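Local structure of putative Scyalone Dehydratase (3EF8) at residues Arg11-Met16 with Asp114-Val119; Arg15-Tyr20 with Ser75-Asp80; Cys40-Ala45 with Asp54-Thr59; Leu94-Tyr99 with Asp105-Gly110; Leu130-Thr135 with Arg141-Ile146. The protein is of unknown function but is probably a lyase akin to scytalone dehydratase, with an NTF2-like fold of the SnoaL-like kind. All blocks are in the same frame, centred on the assembly; numbering follows the deposited sequence.

Contact 1 (Arg11-Met16 with Asp114-Val119)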
# COMPACT_ATOMS: atom_id res chain seq x y z
N ARG A 11 0.80 -11.58 10.59
CA ARG A 11 2.09 -10.99 10.28
C ARG A 11 2.94 -11.89 9.42
O ARG A 11 3.62 -11.47 8.47
CB ARG A 11 2.86 -10.57 11.54
CG ARG A 11 2.31 -9.34 12.20
CD ARG A 11 2.53 -8.09 11.37
NE ARG A 11 2.20 -6.92 12.10
CZ ARG A 11 2.32 -5.72 11.64
NH1 ARG A 11 2.65 -5.61 10.37
NH2 ARG A 11 2.03 -4.67 12.36
N ALA A 12 2.95 -13.20 9.73
CA ALA A 12 3.76 -14.13 8.95
C ALA A 12 3.28 -14.31 7.52
O ALA A 12 4.09 -14.43 6.58
CB ALA A 12 3.84 -15.54 9.68
N ILE A 13 1.97 -14.34 7.35
CA ILE A 13 1.36 -14.48 6.03
C ILE A 13 1.71 -13.23 5.20
O ILE A 13 2.13 -13.32 4.05
CB ILE A 13 -0.17 -14.71 6.12
CG1 ILE A 13 -0.42 -16.13 6.67
CG2 ILE A 13 -0.85 -14.46 4.74
CD1 ILE A 13 -1.85 -16.28 7.15
N GLU A 14 1.52 -12.06 5.80
CA GLU A 14 1.83 -10.80 5.08
C GLU A 14 3.31 -10.80 4.71
O GLU A 14 3.66 -10.47 3.54
CB GLU A 14 1.50 -9.61 5.95
CG GLU A 14 0.01 -9.35 6.09
CD GLU A 14 -0.39 -8.31 7.07
OE1 GLU A 14 0.41 -7.98 7.97
OE2 GLU A 14 -1.57 -7.85 6.97
N ARG A 15 4.19 -11.15 5.65
CA ARG A 15 5.61 -11.23 5.36
C ARG A 15 5.91 -12.13 4.16
O ARG A 15 6.74 -11.80 3.29
CB ARG A 15 6.40 -11.69 6.61
CG ARG A 15 7.87 -11.90 6.41
CD ARG A 15 8.54 -10.69 5.76
NE ARG A 15 9.99 -10.84 5.69
CZ ARG A 15 10.83 -10.58 6.69
NH1 ARG A 15 10.41 -10.12 7.87
NH2 ARG A 15 12.12 -10.79 6.49
N MSE A 16 5.25 -13.28 4.11
CA MSE A 16 5.49 -14.23 3.00
C MSE A 16 5.06 -13.59 1.70
O MSE A 16 5.77 -13.69 0.68
CB MSE A 16 4.77 -15.55 3.28
CG MSE A 16 5.01 -16.61 2.27
SE MSE A 16 3.95 -16.46 0.64
CE MSE A 16 2.26 -17.20 1.39
N ASP A 114 -6.31 -15.76 -2.54
CA ASP A 114 -5.35 -16.77 -2.23
C ASP A 114 -5.81 -17.69 -1.11
O ASP A 114 -6.61 -17.30 -0.25
CB ASP A 114 -4.03 -16.11 -1.75
CG ASP A 114 -3.39 -15.17 -2.79
OD1 ASP A 114 -3.42 -15.48 -4.01
OD2 ASP A 114 -2.83 -14.13 -2.33
N THR A 115 -5.33 -18.93 -1.15
CA THR A 115 -5.32 -19.81 0.01
C THR A 115 -3.88 -20.16 0.30
O THR A 115 -3.14 -20.61 -0.61
CB THR A 115 -6.15 -21.09 -0.22
OG1 THR A 115 -7.52 -20.72 -0.46
CG2 THR A 115 -6.05 -22.07 1.00
N VAL A 116 -3.50 -19.90 1.54
CA VAL A 116 -2.19 -20.16 2.07
C VAL A 116 -2.28 -21.25 3.16
O VAL A 116 -3.28 -21.39 3.87
CB VAL A 116 -1.51 -18.86 2.58
CG1 VAL A 116 -1.33 -17.89 1.40
CG2 VAL A 116 -2.29 -18.23 3.70
N VAL A 117 -1.23 -22.06 3.23
CA VAL A 117 -1.14 -23.14 4.21
C VAL A 117 0.20 -23.08 4.88
O VAL A 117 1.18 -22.70 4.28
CB VAL A 117 -1.36 -24.53 3.54
CG1 VAL A 117 -2.81 -24.64 3.04
CG2 VAL A 117 -0.34 -24.75 2.40
N LYS A 118 0.24 -23.48 6.14
CA LYS A 118 1.47 -23.47 6.91
C LYS A 118 2.05 -24.86 7.00
O LYS A 118 1.40 -25.79 7.49
CB LYS A 118 1.26 -22.89 8.29
CG LYS A 118 2.51 -22.37 8.93
CD LYS A 118 2.30 -21.99 10.39
CE LYS A 118 3.59 -21.43 11.01
NZ LYS A 118 3.50 -21.17 12.48
N VAL A 119 3.27 -24.97 6.52
CA VAL A 119 3.96 -26.27 6.47
C VAL A 119 5.35 -26.14 7.05
O VAL A 119 6.13 -25.32 6.62
CB VAL A 119 3.97 -26.80 5.06
CG1 VAL A 119 2.55 -27.12 4.61
CG2 VAL A 119 4.59 -25.85 4.08

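Contact 2 (Arg15-Tyr20 with Ser75-Asp80)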
# COMPACT_ATOMS: atom_id res chain seq x y z
N ARG A 15 4.19 -11.15 5.65
CA ARG A 15 5.61 -11.23 5.36
C ARG A 15 5.91 -12.13 4.16
O ARG A 15 6.74 -11.80 3.29
CB ARG A 15 6.40 -11.69 6.61
CG ARG A 15 7.87 -11.90 6.41
CD ARG A 15 8.54 -10.69 5.76
NE ARG A 15 9.99 -10.84 5.69
CZ ARG A 15 10.83 -10.58 6.69
NH1 ARG A 15 10.41 -10.12 7.87
NH2 ARG A 15 12.12 -10.79 6.49
N MSE A 16 5.25 -13.28 4.11
CA MSE A 16 5.49 -14.23 3.00
C MSE A 16 5.06 -13.59 1.70
O MSE A 16 5.77 -13.69 0.68
CB MSE A 16 4.77 -15.55 3.28
CG MSE A 16 5.01 -16.61 2.27
SE MSE A 16 3.95 -16.46 0.64
CE MSE A 16 2.26 -17.20 1.39
N MSE A 17 3.92 -12.91 1.71
CA MSE A 17 3.40 -12.27 0.51
C MSE A 17 4.37 -11.18 0.02
O MSE A 17 4.54 -10.99 -1.19
CB MSE A 17 2.01 -11.71 0.73
CG MSE A 17 0.98 -12.83 1.09
SE MSE A 17 -0.71 -12.15 1.60
CE MSE A 17 -1.36 -11.36 -0.07
N PHE A 18 4.96 -10.48 0.97
CA PHE A 18 5.92 -9.43 0.65
C PHE A 18 7.21 -10.01 0.18
O PHE A 18 7.86 -9.50 -0.76
CB PHE A 18 6.15 -8.51 1.83
CG PHE A 18 4.91 -7.83 2.35
CD1 PHE A 18 3.82 -7.58 1.51
CD2 PHE A 18 4.83 -7.42 3.67
CE1 PHE A 18 2.65 -6.94 2.00
CE2 PHE A 18 3.70 -6.79 4.16
CZ PHE A 18 2.61 -6.56 3.34
N ASP A 19 7.65 -11.09 0.80
CA ASP A 19 8.85 -11.77 0.32
C ASP A 19 8.65 -12.24 -1.10
O ASP A 19 9.55 -12.16 -1.96
CB ASP A 19 9.16 -13.01 1.17
CG ASP A 19 9.72 -12.67 2.54
OD1 ASP A 19 10.21 -11.54 2.81
OD2 ASP A 19 9.69 -13.59 3.41
N TYR A 20 7.46 -12.74 -1.41
CA TYR A 20 7.13 -13.14 -2.77
C TYR A 20 7.30 -12.01 -3.79
O TYR A 20 7.99 -12.12 -4.79
CB TYR A 20 5.70 -13.75 -2.87
CG TYR A 20 5.24 -14.05 -4.28
CD1 TYR A 20 4.69 -13.07 -5.05
CD2 TYR A 20 5.36 -15.32 -4.82
CE1 TYR A 20 4.25 -13.30 -6.37
CE2 TYR A 20 4.92 -15.55 -6.14
CZ TYR A 20 4.38 -14.53 -6.88
OH TYR A 20 3.95 -14.71 -8.20
N SER A 75 -1.32 -4.34 -1.00
CA SER A 75 -2.00 -3.63 0.06
C SER A 75 -3.38 -4.24 0.29
O SER A 75 -3.80 -5.17 -0.40
CB SER A 75 -2.16 -2.14 -0.30
OG SER A 75 -3.02 -1.96 -1.40
N ASN A 76 -4.10 -3.70 1.24
CA ASN A 76 -5.49 -4.07 1.45
C ASN A 76 -5.63 -5.56 1.74
O ASN A 76 -6.61 -6.18 1.27
CB ASN A 76 -6.37 -3.67 0.24
CG ASN A 76 -6.44 -2.18 -0.01
OD1 ASN A 76 -5.43 -1.53 -0.19
ND2 ASN A 76 -7.64 -1.65 -0.06
N ILE A 77 -4.73 -6.10 2.55
CA ILE A 77 -4.67 -7.54 2.82
C ILE A 77 -5.66 -7.93 3.91
O ILE A 77 -5.61 -7.40 4.99
CB ILE A 77 -3.25 -7.96 3.18
CG1 ILE A 77 -2.29 -7.73 1.97
CG2 ILE A 77 -3.21 -9.45 3.59
CD1 ILE A 77 -0.81 -7.86 2.29
N CYS A 78 -6.58 -8.83 3.55
CA CYS A 78 -7.71 -9.32 4.39
C CYS A 78 -7.53 -10.81 4.55
O CYS A 78 -7.46 -11.54 3.57
CB CYS A 78 -8.99 -9.02 3.66
SG CYS A 78 -9.27 -7.26 3.40
N ILE A 79 -7.41 -11.26 5.78
CA ILE A 79 -7.09 -12.66 6.09
C ILE A 79 -8.19 -13.28 6.93
O ILE A 79 -8.54 -12.74 7.95
CB ILE A 79 -5.78 -12.75 6.84
CG1 ILE A 79 -4.64 -12.14 5.97
CG2 ILE A 79 -5.48 -14.24 7.20
CD1 ILE A 79 -3.29 -12.04 6.69
N ASP A 80 -8.70 -14.40 6.45
CA ASP A 80 -9.71 -15.21 7.19
C ASP A 80 -9.10 -16.58 7.40
O ASP A 80 -8.85 -17.30 6.46
CB ASP A 80 -10.99 -15.36 6.38
CG ASP A 80 -11.69 -14.04 6.13
OD1 ASP A 80 -11.65 -13.20 7.03
OD2 ASP A 80 -12.30 -13.87 5.05

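Contact 3 (Cys40-Ala45 with Asp54-Thr59)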
# COMPACT_ATOMS: atom_id res chain seq x y z
N CYS A 40 -0.12 -27.17 -5.81
CA CYS A 40 -0.70 -25.81 -5.93
C CYS A 40 -1.48 -25.60 -7.21
O CYS A 40 -1.45 -26.40 -8.17
CB CYS A 40 0.38 -24.72 -5.83
SG CYS A 40 1.64 -24.79 -7.15
N GLU A 41 -2.24 -24.50 -7.20
CA GLU A 41 -2.94 -24.01 -8.37
C GLU A 41 -2.78 -22.51 -8.45
O GLU A 41 -2.85 -21.79 -7.45
CB GLU A 41 -4.44 -24.27 -8.29
CG GLU A 41 -4.79 -25.71 -8.36
CD GLU A 41 -6.25 -25.96 -7.98
OE1 GLU A 41 -6.97 -24.99 -7.60
OE2 GLU A 41 -6.65 -27.14 -8.02
N VAL A 42 -2.56 -22.06 -9.66
CA VAL A 42 -2.48 -20.63 -9.96
C VAL A 42 -3.36 -20.33 -11.16
O VAL A 42 -3.30 -21.01 -12.18
CB VAL A 42 -1.01 -20.17 -10.15
CG1 VAL A 42 -0.93 -18.72 -10.40
CG2 VAL A 42 -0.19 -20.49 -8.94
N SER A 43 -4.19 -19.31 -11.02
CA SER A 43 -5.08 -18.89 -12.08
C SER A 43 -4.89 -17.43 -12.37
O SER A 43 -5.18 -16.57 -11.53
CB SER A 43 -6.54 -19.14 -11.72
OG SER A 43 -7.40 -18.65 -12.71
N TYR A 44 -4.48 -17.14 -13.59
CA TYR A 44 -4.33 -15.77 -14.05
C TYR A 44 -5.39 -15.37 -15.08
O TYR A 44 -5.64 -14.18 -15.29
CB TYR A 44 -2.94 -15.52 -14.60
CG TYR A 44 -1.83 -15.82 -13.62
CD1 TYR A 44 -1.80 -15.22 -12.37
CD2 TYR A 44 -0.79 -16.69 -13.96
CE1 TYR A 44 -0.78 -15.47 -11.47
CE2 TYR A 44 0.23 -16.95 -13.08
CZ TYR A 44 0.24 -16.34 -11.83
OH TYR A 44 1.26 -16.60 -10.94
N ALA A 45 -6.02 -16.36 -15.71
CA ALA A 45 -7.10 -16.16 -16.68
C ALA A 45 -7.88 -17.45 -16.90
O ALA A 45 -7.42 -18.52 -16.53
CB ALA A 45 -6.59 -15.62 -17.99
N ASP A 54 5.65 -27.45 -10.60
CA ASP A 54 6.54 -27.43 -11.76
C ASP A 54 5.97 -26.59 -12.87
O ASP A 54 6.69 -25.84 -13.51
CB ASP A 54 6.84 -28.85 -12.28
CG ASP A 54 7.84 -29.59 -11.44
OD1 ASP A 54 8.44 -29.05 -10.49
OD2 ASP A 54 8.02 -30.81 -11.70
N ALA A 55 4.66 -26.71 -13.10
CA ALA A 55 3.97 -25.88 -14.11
C ALA A 55 4.09 -24.41 -13.70
O ALA A 55 4.24 -23.55 -14.55
CB ALA A 55 2.49 -26.30 -14.29
N TYR A 56 3.99 -24.14 -12.40
CA TYR A 56 4.08 -22.75 -11.91
C TYR A 56 5.49 -22.21 -12.21
O TYR A 56 5.67 -21.07 -12.72
CB TYR A 56 3.76 -22.64 -10.40
CG TYR A 56 4.23 -21.31 -9.82
CD1 TYR A 56 3.58 -20.14 -10.13
CD2 TYR A 56 5.37 -21.24 -9.05
CE1 TYR A 56 4.06 -18.89 -9.64
CE2 TYR A 56 5.85 -20.03 -8.57
CZ TYR A 56 5.18 -18.87 -8.84
OH TYR A 56 5.66 -17.64 -8.38
N LYS A 57 6.48 -23.05 -11.97
CA LYS A 57 7.87 -22.64 -12.21
C LYS A 57 8.02 -22.21 -13.66
O LYS A 57 8.74 -21.27 -13.97
CB LYS A 57 8.85 -23.80 -11.93
CG LYS A 57 9.10 -24.12 -10.46
CD LYS A 57 10.24 -25.19 -10.32
CE LYS A 57 10.99 -25.06 -8.99
NZ LYS A 57 12.08 -26.06 -8.75
N LYS A 58 7.30 -22.89 -14.56
CA LYS A 58 7.42 -22.61 -15.99
C LYS A 58 6.86 -21.24 -16.32
O LYS A 58 7.30 -20.61 -17.29
CB LYS A 58 6.71 -23.66 -16.84
CG LYS A 58 7.33 -25.04 -16.75
N THR A 59 5.92 -20.77 -15.51
CA THR A 59 5.28 -19.48 -15.78
C THR A 59 6.22 -18.34 -15.45
O THR A 59 5.96 -17.18 -15.78
CB THR A 59 3.97 -19.24 -14.99
OG1 THR A 59 4.25 -19.06 -13.60
CG2 THR A 59 2.95 -20.38 -15.21
O HOH W 1 3.64 -16.64 -12.27

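Contact 4 (Leu94-Tyr99 with Asp105-Gly110)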
# COMPACT_ATOMS: atom_id res chain seq x y z
N LEU A 94 -0.90 -3.46 -7.12
CA LEU A 94 -0.48 -2.53 -8.16
C LEU A 94 0.87 -3.07 -8.65
O LEU A 94 1.82 -3.18 -7.90
CB LEU A 94 -0.31 -1.12 -7.63
CG LEU A 94 0.18 -0.08 -8.61
CD1 LEU A 94 -0.84 0.18 -9.71
CD2 LEU A 94 0.48 1.22 -7.82
N ALA A 95 0.96 -3.42 -9.94
CA ALA A 95 2.17 -4.01 -10.48
C ALA A 95 2.57 -3.27 -11.74
O ALA A 95 1.78 -3.18 -12.67
CB ALA A 95 1.97 -5.52 -10.76
N ILE A 96 3.77 -2.68 -11.70
CA ILE A 96 4.28 -1.88 -12.84
C ILE A 96 5.39 -2.67 -13.50
O ILE A 96 6.25 -3.19 -12.87
CB ILE A 96 4.77 -0.52 -12.38
CG1 ILE A 96 3.67 0.26 -11.62
CG2 ILE A 96 5.22 0.32 -13.61
CD1 ILE A 96 3.67 -0.01 -10.09
N HIS A 97 5.31 -2.73 -14.82
CA HIS A 97 6.25 -3.50 -15.62
C HIS A 97 6.97 -2.64 -16.66
O HIS A 97 6.30 -2.01 -17.49
CB HIS A 97 5.48 -4.59 -16.37
CG HIS A 97 4.67 -5.47 -15.49
ND1 HIS A 97 3.47 -5.05 -14.96
CD2 HIS A 97 4.84 -6.75 -15.07
CE1 HIS A 97 2.97 -6.01 -14.20
NE2 HIS A 97 3.77 -7.06 -14.28
N ARG A 98 8.30 -2.64 -16.58
CA ARG A 98 9.14 -1.87 -17.54
C ARG A 98 9.70 -2.94 -18.48
O ARG A 98 10.43 -3.85 -18.08
CB ARG A 98 10.27 -1.11 -16.86
CG ARG A 98 11.10 -0.37 -17.91
CD ARG A 98 11.64 0.92 -17.47
NE ARG A 98 10.58 1.84 -17.10
CZ ARG A 98 10.79 2.94 -16.40
NH1 ARG A 98 12.01 3.22 -16.00
NH2 ARG A 98 9.77 3.68 -16.04
N TYR A 99 9.26 -2.83 -19.73
CA TYR A 99 9.57 -3.85 -20.71
C TYR A 99 10.97 -3.71 -21.29
O TYR A 99 11.53 -2.65 -21.32
CB TYR A 99 8.53 -3.83 -21.83
CG TYR A 99 7.13 -4.12 -21.32
CD1 TYR A 99 6.72 -5.43 -21.11
CD2 TYR A 99 6.23 -3.09 -21.08
CE1 TYR A 99 5.43 -5.72 -20.61
CE2 TYR A 99 4.94 -3.36 -20.62
CZ TYR A 99 4.56 -4.66 -20.40
OH TYR A 99 3.28 -4.89 -19.91
N ASP A 105 5.42 1.60 -19.95
CA ASP A 105 5.26 0.72 -18.82
C ASP A 105 3.84 0.14 -18.79
O ASP A 105 2.83 0.84 -19.00
CB ASP A 105 5.54 1.48 -17.52
CG ASP A 105 6.99 1.88 -17.35
OD1 ASP A 105 7.91 1.39 -18.03
OD2 ASP A 105 7.24 2.69 -16.41
N GLY A 106 3.75 -1.11 -18.39
CA GLY A 106 2.49 -1.80 -18.33
C GLY A 106 2.03 -1.89 -16.88
O GLY A 106 2.80 -2.29 -16.01
N ILE A 107 0.81 -1.44 -16.66
CA ILE A 107 0.27 -1.38 -15.30
C ILE A 107 -0.86 -2.36 -15.12
O ILE A 107 -1.80 -2.36 -15.90
CB ILE A 107 -0.28 0.02 -14.95
CG1 ILE A 107 0.63 1.14 -15.47
CG2 ILE A 107 -0.56 0.08 -13.42
CD1 ILE A 107 2.01 1.18 -14.94
N LEU A 108 -0.75 -3.18 -14.05
CA LEU A 108 -1.80 -4.09 -13.63
C LEU A 108 -2.36 -3.58 -12.30
O LEU A 108 -1.63 -3.33 -11.36
CB LEU A 108 -1.27 -5.52 -13.44
CG LEU A 108 -2.17 -6.44 -12.57
CD1 LEU A 108 -3.27 -6.71 -13.48
CD2 LEU A 108 -1.40 -7.73 -12.19
N TYR A 109 -3.67 -3.42 -12.29
CA TYR A 109 -4.46 -3.15 -11.07
C TYR A 109 -5.25 -4.40 -10.79
O TYR A 109 -6.07 -4.80 -11.61
CB TYR A 109 -5.39 -1.98 -11.25
CG TYR A 109 -4.76 -0.72 -11.74
CD1 TYR A 109 -4.22 0.22 -10.87
CD2 TYR A 109 -4.69 -0.48 -13.11
CE1 TYR A 109 -3.65 1.40 -11.34
CE2 TYR A 109 -4.16 0.71 -13.58
CZ TYR A 109 -3.63 1.63 -12.69
OH TYR A 109 -3.10 2.81 -13.17
N GLY A 110 -4.98 -5.08 -9.68
CA GLY A 110 -5.57 -6.38 -9.50
C GLY A 110 -5.98 -6.69 -8.08
O GLY A 110 -5.75 -5.89 -7.15
O HOH W 2 8.27 -0.10 -20.38

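Contact 5 (Leu130-Thr135 with Arg141-Ile146)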
# COMPACT_ATOMS: atom_id res chain seq x y z
N LEU A 130 -5.64 -14.54 -9.52
CA LEU A 130 -5.58 -13.12 -9.84
C LEU A 130 -6.81 -12.71 -10.55
O LEU A 130 -7.17 -13.34 -11.58
CB LEU A 130 -4.39 -12.80 -10.71
CG LEU A 130 -4.29 -11.37 -11.17
CD1 LEU A 130 -3.96 -10.39 -10.03
CD2 LEU A 130 -3.23 -11.25 -12.28
N ARG A 131 -7.47 -11.67 -10.05
CA ARG A 131 -8.60 -11.05 -10.72
C ARG A 131 -8.13 -9.66 -11.15
O ARG A 131 -7.54 -8.94 -10.38
CB ARG A 131 -9.84 -10.99 -9.84
CG ARG A 131 -10.29 -12.37 -9.41
CD ARG A 131 -11.57 -12.32 -8.60
NE ARG A 131 -11.88 -13.64 -8.08
CZ ARG A 131 -12.78 -13.89 -7.14
NH1 ARG A 131 -13.51 -12.91 -6.62
NH2 ARG A 131 -12.96 -15.14 -6.74
N THR A 132 -8.31 -9.32 -12.42
CA THR A 132 -7.79 -8.12 -13.00
C THR A 132 -8.84 -7.04 -13.03
O THR A 132 -9.86 -7.11 -13.70
CB THR A 132 -7.21 -8.41 -14.42
OG1 THR A 132 -6.13 -9.33 -14.31
CG2 THR A 132 -6.69 -7.15 -15.06
N THR A 133 -8.63 -6.03 -12.21
CA THR A 133 -9.52 -4.89 -12.11
C THR A 133 -9.48 -4.05 -13.35
O THR A 133 -10.51 -3.64 -13.87
CB THR A 133 -9.12 -4.04 -10.87
OG1 THR A 133 -9.04 -4.93 -9.76
CG2 THR A 133 -10.10 -2.90 -10.59
N MSE A 134 -8.26 -3.83 -13.83
CA MSE A 134 -8.02 -3.17 -15.09
C MSE A 134 -6.55 -3.14 -15.32
O MSE A 134 -5.75 -3.45 -14.44
CB MSE A 134 -8.60 -1.78 -15.11
CG MSE A 134 -8.23 -0.96 -13.96
SE MSE A 134 -9.65 0.34 -13.68
CE MSE A 134 -8.51 1.68 -13.13
N THR A 135 -6.19 -2.75 -16.54
CA THR A 135 -4.78 -2.65 -16.94
C THR A 135 -4.55 -1.47 -17.88
O THR A 135 -5.49 -0.94 -18.51
CB THR A 135 -4.24 -3.91 -17.64
OG1 THR A 135 -4.83 -4.04 -18.94
CG2 THR A 135 -4.54 -5.16 -16.86
N ARG A 141 -3.81 -9.90 -22.40
CA ARG A 141 -5.18 -9.58 -22.74
C ARG A 141 -6.22 -10.34 -21.94
O ARG A 141 -7.18 -9.76 -21.46
CB ARG A 141 -5.40 -9.80 -24.24
CG ARG A 141 -6.79 -9.44 -24.66
N ALA A 142 -6.03 -11.64 -21.83
CA ALA A 142 -6.95 -12.51 -21.11
C ALA A 142 -6.88 -12.18 -19.63
O ALA A 142 -5.84 -11.78 -19.10
CB ALA A 142 -6.60 -13.98 -21.31
N ALA A 143 -8.02 -12.32 -18.97
CA ALA A 143 -8.05 -12.06 -17.53
C ALA A 143 -9.26 -12.66 -16.87
O ALA A 143 -10.29 -12.89 -17.50
CB ALA A 143 -8.05 -10.58 -17.33
N ASN A 144 -9.13 -12.89 -15.56
CA ASN A 144 -10.28 -13.25 -14.72
C ASN A 144 -10.90 -11.94 -14.26
O ASN A 144 -10.20 -11.10 -13.71
CB ASN A 144 -9.86 -14.00 -13.47
CG ASN A 144 -9.26 -15.36 -13.75
OD1 ASN A 144 -9.78 -16.11 -14.61
ND2 ASN A 144 -8.16 -15.71 -13.07
N PRO A 145 -12.19 -11.71 -14.47
CA PRO A 145 -12.76 -10.45 -14.04
C PRO A 145 -12.94 -10.42 -12.53
O PRO A 145 -12.96 -11.43 -11.88
CB PRO A 145 -14.13 -10.43 -14.70
CG PRO A 145 -14.42 -11.85 -15.04
CD PRO A 145 -13.13 -12.55 -15.23
N ILE A 146 -13.03 -9.20 -11.98
CA ILE A 146 -13.30 -9.08 -10.55
C ILE A 146 -14.73 -9.38 -10.18
O ILE A 146 -15.04 -9.70 -9.05
CB ILE A 146 -12.87 -7.73 -9.97
CG1 ILE A 146 -13.65 -6.56 -10.53
CG2 ILE A 146 -11.35 -7.54 -10.17
CD1 ILE A 146 -13.49 -5.25 -9.76
O HOH W 3 -6.76 -12.02 -13.99
O HOH W 4 -13.53 -9.97 -6.83
O HOH W 5 -12.54 -7.15 -14.00

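Contact 1 (Arg11-Met16 with Asp114-Val119)
The helix turn that brings M16 against V116 is held by the backbone bond from R15 N to R11 O, 2.9 Å long, and by the next one, from M16 N to A12 O. No hydrogen bond crosses to the strand. The contact itself is apolar, and V116 divides its two methyls between two helix residues. V116 CG1 meets the terminal methyl CE of M16 at 3.7 Å. V116 CG2 lies 4.0 Å from I13 CD1 and nearly as close to I13 CG1, and these two side chains cross obliquely. M16, modelled as selenomethionine, starts with CG anti to the backbone N (chi1 -177°). It then bends at chi2 and chi3, which brings CE alongside V116, the two side chains running past each other in opposite directions. This is the packing of the long helix 3-25 on the curved sheet, as expected for the NTF2-like fold. F125 on strand 122-136 touches both M16 and V116, and I13 also rests on W123, A87, I79 and F81. Polar residues of both segments turn to other partners. The second subunit supplies its own E14 to R11, and K118 makes a salt bridge with E9.

Contact 2 (Arg15-Tyr20 with Ser75-Asp80)
I77 carries the apolar part of this contact and sends one branch to each of two helix residues. Its CD1 lies 3.6 Å from F18 CE1 and only slightly farther from F18 CZ, approaching the ring obliquely. Its CG2 faces the selenium of M17, a selenomethionine, with I77 CG2 and M17 SE 4.2 Å apart, tip to tip. With I77 CG1 anti to the carbonyl carbon (chi1 -64°), CG2 is anti to the backbone N, and the two branches spread apart. No hydrogen bond joins the two segments.

The polar bonds stay within each segment. R15 NE gives a salt bridge to D19 OD1 one helix turn on, at 3.0 Å. The acceptor lies in the guanidinium plane, while NE reaches OD1 on its syn side, 26° out of the carboxylate plane. D19 OD1 is also gripped by R90 of the second subunit, and R15 NH1 pairs with D80 of that subunit. In the strand, S75 OG donates to N76 OD1 at 2.7 Å, and the same oxygen accepts from the backbone N of N74 in the third subunit.

Strand 67-81 forms one edge of the sheet within this chain, next to strand 86-99, where S91 touches both M17 and I77. Helix 3-25 packs against it, with E14 also on I77, and M17 reaches on to F125 and D114 in the strands beyond.

Contact 3 (Cys40-Ala45 with Asp54-Thr59)
The Y56 side chain is met by three residues of segment 40-45. Y56 CG is anti to the backbone N (chi1 164°), which carries the ring toward V42 and Y44. C40 SG lies 4.4 Å from Y56 CB. V42 CG2 comes obliquely to the ring, 4.0 Å from Y56 CD1. Y44 OH sits at the ring edge, in its plane, 3.8 Å from Y56 CE1. A water links the same hydroxyl to the helix: it lies 2.7 Å from Y44 OH and donates to T59 OG1. T59 OG1 in turn donates to Y56 O at 2.6 Å, in the carbonyl plane and on a lone pair. T59 N also donates to Y56 O, so two donors of one residue grip this carbonyl. Helix 53-59 follows the short hairpin of strands 40-43 and 48-51 and packs back over it; A50 touches A55, Y56 and T59. Y44 and A45 form a classic beta bulge opposite F48, and the Y44 and F48 rings meet. Farther out, the Y56 ring stacks with F36.

Contact 4 (Leu94-Tyr99 with Asp105-Gly110)
Strands 86-99 and 106-119 form an antiparallel beta hairpin, and this is its closing end. A95-L108 and H97-G106 are hydrogen-bonded pairs. G106 O takes two donors from one residue, H97 N at 2.8 Å and H97 ND1 at 3.0 Å. The ND1 bond comes from 47° above the carbonyl plane. On the face shared by L94, I96, I107 and Y109, L94 CD1 packs 3.5 Å from Y109 CE1. I107 CG2 lies over one face of the Y109 ring, toward its rim, and I107 CD1 is 3.6 Å from I96 CG2. By the turn, R98 CG is anti to the backbone N (chi1 179°). The chain then bends at chi2 and chi3, bringing NE to D105 OD1 at 2.9 Å and NH2 to D105 OD2 at 2.7 Å. A water bound to Y99 N also donates to D105 OD1. A leucine in place of R98 would probably leave the D105 carboxylate without its charged mate and freer to turn. Two nearly straight bonds hold the carboxylate's rotation and probably favour its charged form.

Contact 5 (Leu130-Thr135 with Arg141-Ile146)
The loop 143-146 runs across the strand at about 70° and is tied to it by T132 N donating to N144 O at 2.9 Å, nearly along the C=O axis. The N144 side chain adds a second tie: ND2 donates to L130 O at 3.0 Å, and also bonds to S43 OG of strand 40-43. A water donates to L130 O and accepts from N144 N and T132 OG1. Segment 130-135 belongs to the long strand 122-136, which T133 and M134 break with a classic beta bulge opposite Y109. I146 CG1 sits between the backbone N and the carbonyl carbon (chi1 65°), which turns CG2 to T133 OG1, 3.5 Å away. A143 CB packs 3.7 Å from T132 CB. An alanine at N144 would probably leave L130 O with the water but no amide donor, and S43 OG without its bond to ND2. R131 extends past P145 O. Its NE forms a salt bridge with E129, and NH1 reaches I146 O through another water.

All five contacts reach one curved sheet. Contacts 1 and 2 share R15 and M16, their centres about 7 Å apart, and seat helix 3-25 on strands 106-119 and 67-81. Along the chain, contact 1 spans contacts 3 and 4, contact 3 also falls within contact 2, and contact 5 comes last. The centres of contacts 1 and 4 are about 24 Å apart, on opposite sides of the chain's centre. Contact 5 touches contact 4 through backbone bonds from Y109 to T133 and M134, and contact 3 through S43. Contact 3 meets contact 2 where Y56 reaches Y20. Helix, hairpins and C-terminal loop are thus joined around the sheet. Contacts 1, 2, 4 and 5 also touch neighbouring subunits.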